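Local coordinates for protein 3-oxo-tetronate kinase (Haemophilus influenzae, PDB 1YZY) that catalyses the ATP-dependent phosphorylation of 3-oxo-tetronate to 3-oxo-tetronate 4-phosphate, as a member of the four-carbon acid sugar kinase family, at residues T84-A89 and S137-H142. Numbering follows the deposited sequence.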
loop_
_atom_site.group_PDB
_atom_site.type_symbol
_atom_site.label_atom_id
_atom_site.label_comp_id
_atom_site.label_asym_id
_atom_site.label_seq_id
_atom_site.Cartn_x
_atom_site.Cartn_y
_atom_site.Cartn_z
ATOM N N THR A 84 -2.380 -5.198 -13.494
ATOM C CA THR A 84 -2.303 -5.085 -14.952
ATOM C C THR A 84 -1.020 -5.749 -15.468
ATOM O O THR A 84 -0.629 -5.580 -16.626
ATOM C CB THR A 84 -2.424 -3.631 -15.448
ATOM O OG1 THR A 84 -1.844 -2.737 -14.493
ATOM C CG2 THR A 84 -3.877 -3.261 -15.632
ATOM N N PHE A 85 -0.389 -6.521 -14.583
ATOM C CA PHE A 85 0.824 -7.278 -14.882
ATOM C C PHE A 85 1.999 -6.426 -15.379
ATOM O O PHE A 85 2.880 -6.933 -16.071
ATOM C CB PHE A 85 0.486 -8.391 -15.898
ATOM C CG PHE A 85 1.287 -9.649 -15.718
ATOM C CD1 PHE A 85 1.099 -10.456 -14.600
ATOM C CD2 PHE A 85 2.222 -10.042 -16.673
ATOM C CE1 PHE A 85 1.829 -11.632 -14.437
ATOM C CE2 PHE A 85 2.961 -11.224 -16.512
ATOM C CZ PHE A 85 2.760 -12.012 -15.395
ATOM N N ASP A 86 2.041 -5.160 -14.959
ATOM C CA ASP A 86 3.095 -4.206 -15.354
ATOM C C ASP A 86 4.495 -4.802 -15.420
ATOM O O ASP A 86 5.060 -5.183 -14.393
ATOM C CB ASP A 86 3.102 -2.998 -14.414
ATOM C CG ASP A 86 1.785 -2.264 -14.410
ATOM O OD1 ASP A 86 0.752 -2.940 -14.248
ATOM O OD2 ASP A 86 1.772 -1.024 -14.576
ATOM N N SER A 87 5.049 -4.831 -16.632
ATOM C CA SER A 87 6.372 -5.387 -16.900
ATOM C C SER A 87 6.710 -5.267 -18.392
ATOM O O SER A 87 5.993 -4.609 -19.153
ATOM C CB SER A 87 6.395 -6.867 -16.489
ATOM O OG SER A 87 5.301 -7.585 -17.059
ATOM N N THR A 88 7.847 -5.845 -18.776
ATOM C CA THR A 88 8.315 -5.889 -20.168
ATOM C C THR A 88 8.999 -7.248 -20.338
ATOM O O THR A 88 9.006 -8.060 -19.408
ATOM C CB THR A 88 9.344 -4.778 -20.510
ATOM O OG1 THR A 88 10.539 -4.966 -19.744
ATOM C CG2 THR A 88 8.768 -3.391 -20.247
ATOM N N ALA A 89 9.562 -7.512 -21.516
ATOM C CA ALA A 89 10.234 -8.789 -21.748
ATOM C C ALA A 89 11.348 -9.032 -20.721
ATOM O O ALA A 89 11.820 -10.158 -20.543
ATOM C CB ALA A 89 10.764 -8.853 -23.158
ATOM N N SER A 137 -6.836 -1.560 -23.338
ATOM C CA SER A 137 -7.033 -0.558 -22.301
ATOM C C SER A 137 -6.019 0.581 -22.439
ATOM O O SER A 137 -5.366 0.726 -23.473
ATOM C CB SER A 137 -6.895 -1.211 -20.922
ATOM O OG SER A 137 -5.548 -1.568 -20.643
ATOM N N GLY A 138 -5.956 1.439 -21.425
ATOM C CA GLY A 138 -4.997 2.527 -21.450
ATOM C C GLY A 138 -3.587 1.971 -21.323
ATOM O O GLY A 138 -2.624 2.611 -21.735
ATOM N N MET A 139 -3.469 0.777 -20.745
ATOM C CA MET A 139 -2.178 0.118 -20.566
ATOM C C MET A 139 -1.412 -0.090 -21.866
ATOM O O MET A 139 -0.182 -0.195 -21.853
ATOM C CB MET A 139 -2.350 -1.231 -19.866
ATOM C CG MET A 139 -2.672 -1.134 -18.383
ATOM S SD MET A 139 -1.502 -0.124 -17.418
ATOM C CE MET A 139 -0.025 -1.127 -17.459
ATOM N N LYS A 140 -2.126 -0.144 -22.985
ATOM C CA LYS A 140 -1.474 -0.354 -24.268
ATOM C C LYS A 140 -0.445 0.737 -24.539
ATOM O O LYS A 140 0.584 0.480 -25.158
ATOM C CB LYS A 140 -2.494 -0.419 -25.406
ATOM C CG LYS A 140 -3.317 0.842 -25.604
ATOM C CD LYS A 140 -4.251 0.700 -26.802
ATOM C CE LYS A 140 -5.260 1.839 -26.867
ATOM N NZ LYS A 140 -6.146 1.700 -28.051
ATOM N N ASN A 141 -0.721 1.941 -24.047
ATOM C CA ASN A 141 0.172 3.079 -24.231
ATOM C C ASN A 141 0.687 3.585 -22.885
ATOM O O ASN A 141 0.679 4.786 -22.635
ATOM C CB ASN A 141 -0.547 4.223 -24.956
ATOM C CG ASN A 141 -1.166 3.798 -26.286
ATOM O OD1 ASN A 141 -2.352 4.022 -26.522
ATOM N ND2 ASN A 141 -0.365 3.211 -27.166
ATOM N N HIS A 142 1.079 2.672 -22.000
ATOM C CA HIS A 142 1.606 3.063 -20.694
ATOM C C HIS A 142 2.990 3.702 -20.896
ATOM O O HIS A 142 3.799 3.201 -21.688
ATOM C CB HIS A 142 1.693 1.850 -19.760
ATOM C CG HIS A 142 1.969 2.205 -18.329
ATOM N ND1 HIS A 142 3.219 2.089 -17.758
ATOM C CD2 HIS A 142 1.156 2.676 -17.354
ATOM C CE1 HIS A 142 3.164 2.470 -16.495
ATOM N NE2 HIS A 142 1.924 2.834 -16.226
#
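Asp86 sets one carboxylate oxygen, OD2, over one face of the His142 imidazole, 4.1 Å above the ring plane and displaced toward the rim. The two flat groups stand almost perpendicular, 82° apart, and OD2 stays 4.2 Å from His142 NE2, so the pair is neither stacked nor salt-bridged. The other nitrogen, ND1, accepts a hydrogen bond from the backbone N of Thr145, which helps set the turn of the ring and is consistent with a ring proton on NE2, the nitrogen nearest Asp86 OD2. The contact joins two loops of the sugar-binding N-terminal domain, the one between strand 77-80 and helix 93-104 and the one between strand 132-133 and helix 152-159, away from the ATP site inferred from relatives.

Met139, at the centre, sits in a short 3-10 turn, 138-140, entered through an ST turn in which Ser137 OG accepts from Met139 N (3.1 Å). Its side chain is bent at both chi2 (-54°) and chi3 (-69°), a fold that lays CG and SD against Thr84 and brings the methyl round to the carboxylate. CG packs on Thr84 CG2 at 3.7 Å in plain van der Waals contact, and SD lies 3.9 Å from Thr84 OG1. Leu134 touches both Thr84 and Met139, and Met147 also packs on Met139.

Within 84-89 the carboxylate is steadied by Thr84 OG1, which donates to the syn lone pair of Asp86 OD1 at 2.6 Å. The second oxygen faces the 137-142 loop, where Met139 CE comes within 3.4 Å of Asp86 OD2.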